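Local coordinates for CCN family member 3 (Rattus norvegicus, PDB 5NB8), which acts as a secreted matricellular signalling protein that binds integrins and NOTCH1, and is represented here by its von Willebrand factor type C domain, at residues 13-17 with 28-32; 40-45 with 63-67. One frame throughout, in Å; residues are numbered along the deposited sequence.

Overall arrangement
Both contacts belong to the one von Willebrand factor type C domain, on opposite sides of the chain's centre, with their centres about 28 Å apart and nearest atoms about 14 Å apart. They follow in series: contact 1 closes before contact 2 opens. Contact 1 is partly buried and made largely of backbone hydrogen bonds, a turn laid against strand 25-30 of the three-stranded sheet. Contact 2 lies at the surface, where a loop without regular structure meets residues 63-67, which run into strand 66-69; a covalent bond and a tryptophan ring do the joining. Contact 1 contributes C29 to a disulfide with C6, whereas contact 2 encloses C40-C64 and also holds C63, bonded to C23.

Contact 1 (13-17 with 28-32); sequences YRNGE and TCRDG
Backbone pairing between a tight turn and a strand joins 13-17 to 28-32: the turn links strands 11-13 and 18-19, and its partner is the end of strand 25-30. C29 N gives its hydrogen to E17 O at 2.9 Å, nearly straight. G16 N reaches C29 O at 2.7 Å, more bent at 136°. R14 to E17 form a type II beta turn, closed by E17 N to R14 O, with G16 at positive phi in its third position. G16 and E17 thus both bond to C29, through N and O respectively, which fits a G1 beta bulge at the edge of the three-stranded sheet of the von Willebrand factor type C domain. C29 points its side chain at the turn: CB lies 3.4 Å from R14 O, and SG, bonded to C6, ties the sheet to strand 6-8. Farther along, the N15 side chain extends away from its backbone N (chi1 180°), taking OD1 to D31 N at 2.8 Å; the donor stands 42° out of the carbonyl plane. D31 OD1 has its own partner in G3 N. Within the turn, E17 OE1 receives R14 N in a straight bond of 2.7 Å on its anti side.

Contact 2 (40-45 with 63-67); sequences CQLDVL and CCEKW. With IMD (imidazole), chain F; IMD (imidazole), chain E.
C40 and C64 are joined covalently, SG to SG at 2.0 Å, with a chi3 of -85° that sets the two CB atoms on a left-handed twist about the S-S bond. Beside this bridge, C40 SG lies 4.3 Å from C63 SG, which belongs to the separate disulfide with C23, so adjacent cysteines tie 63-67 to two different parts of the chain.

The polar link is at the other end. W67 NE1 donates to D43 OD1 at 2.9 Å with an angle of 154°; the oxygen sits at the indole edge, tilted a little out of the ring plane, and the donor comes from above the carboxylate, whose plane is turned 47° from the ring. K56 forms a salt bridge to the same OD1, which would be expected to favour the ionised carboxylate. The imidazole of chain F, probably from the crystallisation liquor, adds a weak hydrogen bond from its N3 to D43 OD1.

Apolar contact comes from L45, whose CB stands over the six-membered ring of W67, 3.6 Å from its centroid, as a CH-pi contact. The L45 side chain extends away from its own backbone N, and its CD2 reaches back to W67 CG at 3.9 Å. P54 and K56 of strand 54-57 also touch the tryptophan, extending the packing to the paired strand.

The two segments run nearly parallel and are joined near both ends, by cystine and by tryptophan. Here the 40-45 loop is held by a disulfide against residues leading into a strand of the two-stranded sheet 54-57/66-69, consistent with the C-terminal subdomain of a von Willebrand factor type C domain, which relies on disulfides more than on regular structure.

Contact 1 (13-17 with 28-32)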
loop_
_atom_site.group_PDB
_atom_site.type_symbol
_atom_site.label_atom_id
_atom_site.label_comp_id
_atom_site.label_asym_id
_atom_site.label_seq_id
_atom_site.Cartn_x
_atom_site.Cartn_y
_atom_site.Cartn_z
ATOM N N TYR A 13 -11.782 13.233 -4.682
ATOM C CA TYR A 13 -12.212 12.608 -3.442
ATOM C C TYR A 13 -12.594 13.706 -2.459
ATOM O O TYR A 13 -11.904 14.724 -2.358
ATOM C CB TYR A 13 -11.106 11.701 -2.880
ATOM C CG TYR A 13 -10.840 10.527 -3.807
ATOM C CD1 TYR A 13 -11.684 9.421 -3.820
ATOM C CD2 TYR A 13 -9.789 10.555 -4.706
ATOM C CE1 TYR A 13 -11.461 8.355 -4.696
ATOM C CE2 TYR A 13 -9.557 9.503 -5.575
ATOM C CZ TYR A 13 -10.384 8.409 -5.561
ATOM O OH TYR A 13 -10.140 7.385 -6.437
ATOM N N ARG A 14 -13.694 13.508 -1.744
ATOM C CA ARG A 14 -14.154 14.561 -0.862
ATOM C C ARG A 14 -13.386 14.511 0.449
ATOM O O ARG A 14 -12.781 13.494 0.806
ATOM C CB ARG A 14 -15.667 14.458 -0.637
ATOM C CG ARG A 14 -16.480 14.965 -1.841
ATOM C CD ARG A 14 -17.973 14.711 -1.707
ATOM N NE ARG A 14 -18.270 13.283 -1.712
ATOM C CZ ARG A 14 -18.580 12.577 -0.630
ATOM N NH1 ARG A 14 -18.658 13.177 0.555
ATOM N NH2 ARG A 14 -18.823 11.274 -0.737
ATOM N N ASN A 15 -13.341 15.662 1.125
ATOM C CA ASN A 15 -12.735 15.744 2.444
ATOM C C ASN A 15 -13.304 14.654 3.338
ATOM O O ASN A 15 -14.513 14.413 3.353
ATOM C CB ASN A 15 -12.992 17.127 3.066
ATOM C CG ASN A 15 -12.385 17.268 4.466
ATOM O OD1 ASN A 15 -11.251 16.842 4.722
ATOM N ND2 ASN A 15 -13.148 17.872 5.383
ATOM N N GLY A 16 -12.424 13.975 4.064
ATOM C CA GLY A 16 -12.834 12.846 4.866
ATOM C C GLY A 16 -13.149 11.564 4.110
ATOM O O GLY A 16 -13.381 10.536 4.760
ATOM N N GLU A 17 -13.165 11.573 2.775
ATOM C CA GLU A 17 -13.475 10.364 2.005
ATOM C C GLU A 17 -12.273 9.417 1.948
ATOM O O GLU A 17 -11.118 9.851 1.884
ATOM C CB GLU A 17 -13.930 10.730 0.583
ATOM C CG GLU A 17 -14.321 9.554 -0.327
ATOM C CD GLU A 17 -14.958 9.967 -1.674
ATOM O OE1 GLU A 17 -15.070 11.180 -1.964
ATOM O OE2 GLU A 17 -15.355 9.063 -2.449
ATOM N N THR A 28 -6.908 8.287 2.595
ATOM C CA THR A 28 -7.901 9.226 3.104
ATOM C C THR A 28 -7.569 10.624 2.604
ATOM O O THR A 28 -6.413 11.047 2.645
ATOM C CB THR A 28 -7.940 9.216 4.637
ATOM O OG1 THR A 28 -8.269 7.896 5.085
ATOM C CG2 THR A 28 -8.991 10.231 5.189
ATOM N N CYS A 29 -8.587 11.334 2.136
ATOM C CA CYS A 29 -8.463 12.736 1.778
ATOM C C CYS A 29 -8.744 13.578 3.018
ATOM O O CYS A 29 -9.791 13.414 3.653
ATOM C CB CYS A 29 -9.439 13.074 0.659
ATOM S SG CYS A 29 -9.618 14.835 0.348
ATOM N N ARG A 30 -7.814 14.466 3.372
ATOM C CA ARG A 30 -7.951 15.324 4.554
ATOM C C ARG A 30 -7.603 16.750 4.145
ATOM O O ARG A 30 -6.423 17.077 4.000
ATOM C CB ARG A 30 -7.046 14.879 5.708
ATOM C CG ARG A 30 -7.151 13.418 6.149
ATOM C CD ARG A 30 -6.301 13.149 7.395
ATOM N NE ARG A 30 -6.265 11.723 7.719
ATOM C CZ ARG A 30 -5.445 10.849 7.140
ATOM N NH1 ARG A 30 -5.482 9.567 7.485
ATOM N NH2 ARG A 30 -4.585 11.256 6.217
ATOM N N ASP A 31 -8.627 17.589 3.969
ATOM C CA ASP A 31 -8.440 19.012 3.714
ATOM C C ASP A 31 -7.496 19.254 2.539
ATOM O O ASP A 31 -6.561 20.053 2.620
ATOM C CB ASP A 31 -7.939 19.716 4.976
ATOM C CG ASP A 31 -8.853 19.479 6.167
ATOM O OD1 ASP A 31 -10.038 19.869 6.097
ATOM O OD2 ASP A 31 -8.405 18.868 7.158
ATOM N N GLY A 32 -7.724 18.532 1.443
ATOM C CA GLY A 32 -6.971 18.745 0.227
ATOM C C GLY A 32 -5.718 17.909 0.087
ATOM O O GLY A 32 -5.057 17.990 -0.952
#

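Contact 2 (40-45 with 63-67)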
loop_
_atom_site.group_PDB
_atom_site.type_symbol
_atom_site.label_atom_id
_atom_site.label_comp_id
_atom_site.label_asym_id
_atom_site.label_seq_id
_atom_site.Cartn_x
_atom_site.Cartn_y
_atom_site.Cartn_z
ATOM N N CYS A 40 -0.457 -4.309 3.600
ATOM C CA CYS A 40 0.415 -5.474 3.693
ATOM C C CYS A 40 1.408 -5.286 4.837
ATOM O O CYS A 40 1.545 -4.197 5.404
ATOM C CB CYS A 40 1.149 -5.699 2.367
ATOM S SG CYS A 40 0.064 -5.997 0.931
ATOM N N GLN A 41 2.103 -6.368 5.183
ATOM C CA GLN A 41 3.180 -6.323 6.171
ATOM C C GLN A 41 4.481 -6.003 5.458
ATOM O O GLN A 41 5.046 -6.864 4.775
ATOM C CB GLN A 41 3.331 -7.650 6.902
ATOM C CG GLN A 41 2.448 -7.864 8.071
ATOM C CD GLN A 41 2.807 -9.145 8.813
ATOM O OE1 GLN A 41 3.837 -9.239 9.493
ATOM N NE2 GLN A 41 1.942 -10.140 8.688
ATOM N N LEU A 42 4.976 -4.780 5.627
ATOM C CA LEU A 42 6.256 -4.416 5.028
ATOM C C LEU A 42 7.385 -4.895 5.939
ATOM O O LEU A 42 8.163 -4.114 6.484
ATOM C CB LEU A 42 6.316 -2.914 4.754
ATOM C CG LEU A 42 5.137 -2.490 3.857
ATOM C CD1 LEU A 42 5.241 -1.066 3.361
ATOM C CD2 LEU A 42 5.014 -3.437 2.685
ATOM N N ASP A 43 7.449 -6.219 6.114
ATOM C CA ASP A 43 8.409 -6.782 7.047
ATOM C C ASP A 43 9.744 -7.035 6.359
ATOM O O ASP A 43 9.951 -6.717 5.186
ATOM C CB ASP A 43 7.872 -8.056 7.689
ATOM C CG ASP A 43 7.603 -9.163 6.679
ATOM O OD1 ASP A 43 7.649 -8.917 5.462
ATOM O OD2 ASP A 43 7.355 -10.290 7.122
ATOM N N VAL A 44 10.677 -7.595 7.120
ATOM C CA VAL A 44 12.059 -7.756 6.702
ATOM C C VAL A 44 12.452 -9.200 6.974
ATOM O O VAL A 44 12.050 -9.781 7.986
ATOM C CB VAL A 44 12.980 -6.772 7.455
ATOM C CG1 VAL A 44 14.422 -7.014 7.110
ATOM C CG2 VAL A 44 12.589 -5.317 7.145
ATOM N N LEU A 45 13.211 -9.789 6.058
ATOM C CA LEU A 45 13.705 -11.152 6.219
ATOM C C LEU A 45 15.145 -11.169 5.741
ATOM O O LEU A 45 15.417 -10.857 4.580
ATOM C CB LEU A 45 12.855 -12.160 5.435
ATOM C CG LEU A 45 13.256 -13.630 5.660
ATOM C CD1 LEU A 45 12.908 -14.052 7.078
ATOM C CD2 LEU A 45 12.603 -14.577 4.665
ATOM N N CYS A 63 -3.185 -10.611 -2.582
ATOM C CA CYS A 63 -2.866 -9.200 -2.743
ATOM C C CYS A 63 -1.390 -8.940 -2.472
ATOM O O CYS A 63 -0.708 -8.297 -3.273
ATOM C CB CYS A 63 -3.738 -8.345 -1.821
ATOM S SG CYS A 63 -3.227 -6.618 -1.837
ATOM N N CYS A 64 -0.879 -9.430 -1.350
ATOM C CA CYS A 64 0.439 -9.038 -0.872
ATOM C C CYS A 64 1.513 -10.013 -1.331
ATOM O O CYS A 64 1.266 -11.210 -1.477
ATOM C CB CYS A 64 0.441 -8.962 0.652
ATOM S SG CYS A 64 -0.784 -7.807 1.288
ATOM N N GLU A 65 2.713 -9.481 -1.540
ATOM C CA GLU A 65 3.861 -10.300 -1.891
ATOM C C GLU A 65 4.309 -11.120 -0.693
ATOM O O GLU A 65 4.150 -10.712 0.462
ATOM C CB GLU A 65 5.012 -9.433 -2.390
ATOM C CG GLU A 65 4.771 -8.853 -3.771
ATOM C CD GLU A 65 4.340 -7.408 -3.728
ATOM O OE1 GLU A 65 4.768 -6.642 -4.614
ATOM O OE2 GLU A 65 3.586 -7.034 -2.803
ATOM N N LYS A 66 4.883 -12.288 -0.984
ATOM C CA LYS A 66 5.295 -13.256 0.021
ATOM C C LYS A 66 6.769 -13.583 -0.141
ATOM O O LYS A 66 7.335 -13.472 -1.230
ATOM C CB LYS A 66 4.479 -14.552 -0.069
ATOM C CG LYS A 66 2.965 -14.365 -0.017
ATOM C CD LYS A 66 2.530 -13.700 1.273
ATOM C CE LYS A 66 1.045 -13.367 1.249
ATOM N NZ LYS A 66 0.602 -12.827 2.560
ATOM N N TRP A 67 7.376 -14.048 0.947
ATOM C CA TRP A 67 8.810 -14.298 0.945
ATOM C C TRP A 67 9.131 -15.613 0.253
ATOM O O TRP A 67 8.418 -16.605 0.419
ATOM C CB TRP A 67 9.363 -14.310 2.372
ATOM C CG TRP A 67 9.493 -12.926 2.976
ATOM C CD1 TRP A 67 8.705 -12.385 3.946
ATOM C CD2 TRP A 67 10.448 -11.906 2.621
ATOM N NE1 TRP A 67 9.103 -11.093 4.222
ATOM C CE2 TRP A 67 10.170 -10.774 3.423
ATOM C CE3 TRP A 67 11.509 -11.843 1.710
ATOM C CZ2 TRP A 67 10.931 -9.594 3.359
ATOM C CZ3 TRP A 67 12.260 -10.669 1.636
ATOM C CH2 TRP A 67 11.960 -9.558 2.452
HETATM N N1 IMD F . 3.352 -11.456 4.228
HETATM C C2 IMD F . 4.531 -10.938 3.829
HETATM N N3 IMD F . 5.404 -10.992 4.856
HETATM C C4 IMD F . 4.776 -11.545 5.912
HETATM C C5 IMD F . 3.480 -11.838 5.514
HETATM N N1 IMD E . 5.340 -17.894 -0.560
HETATM C C2 IMD E . 4.319 -18.231 0.257
HETATM N N3 IMD E . 3.297 -18.688 -0.497
HETATM C C4 IMD E . 3.668 -18.642 -1.793
HETATM C C5 IMD E . 4.960 -18.141 -1.831
#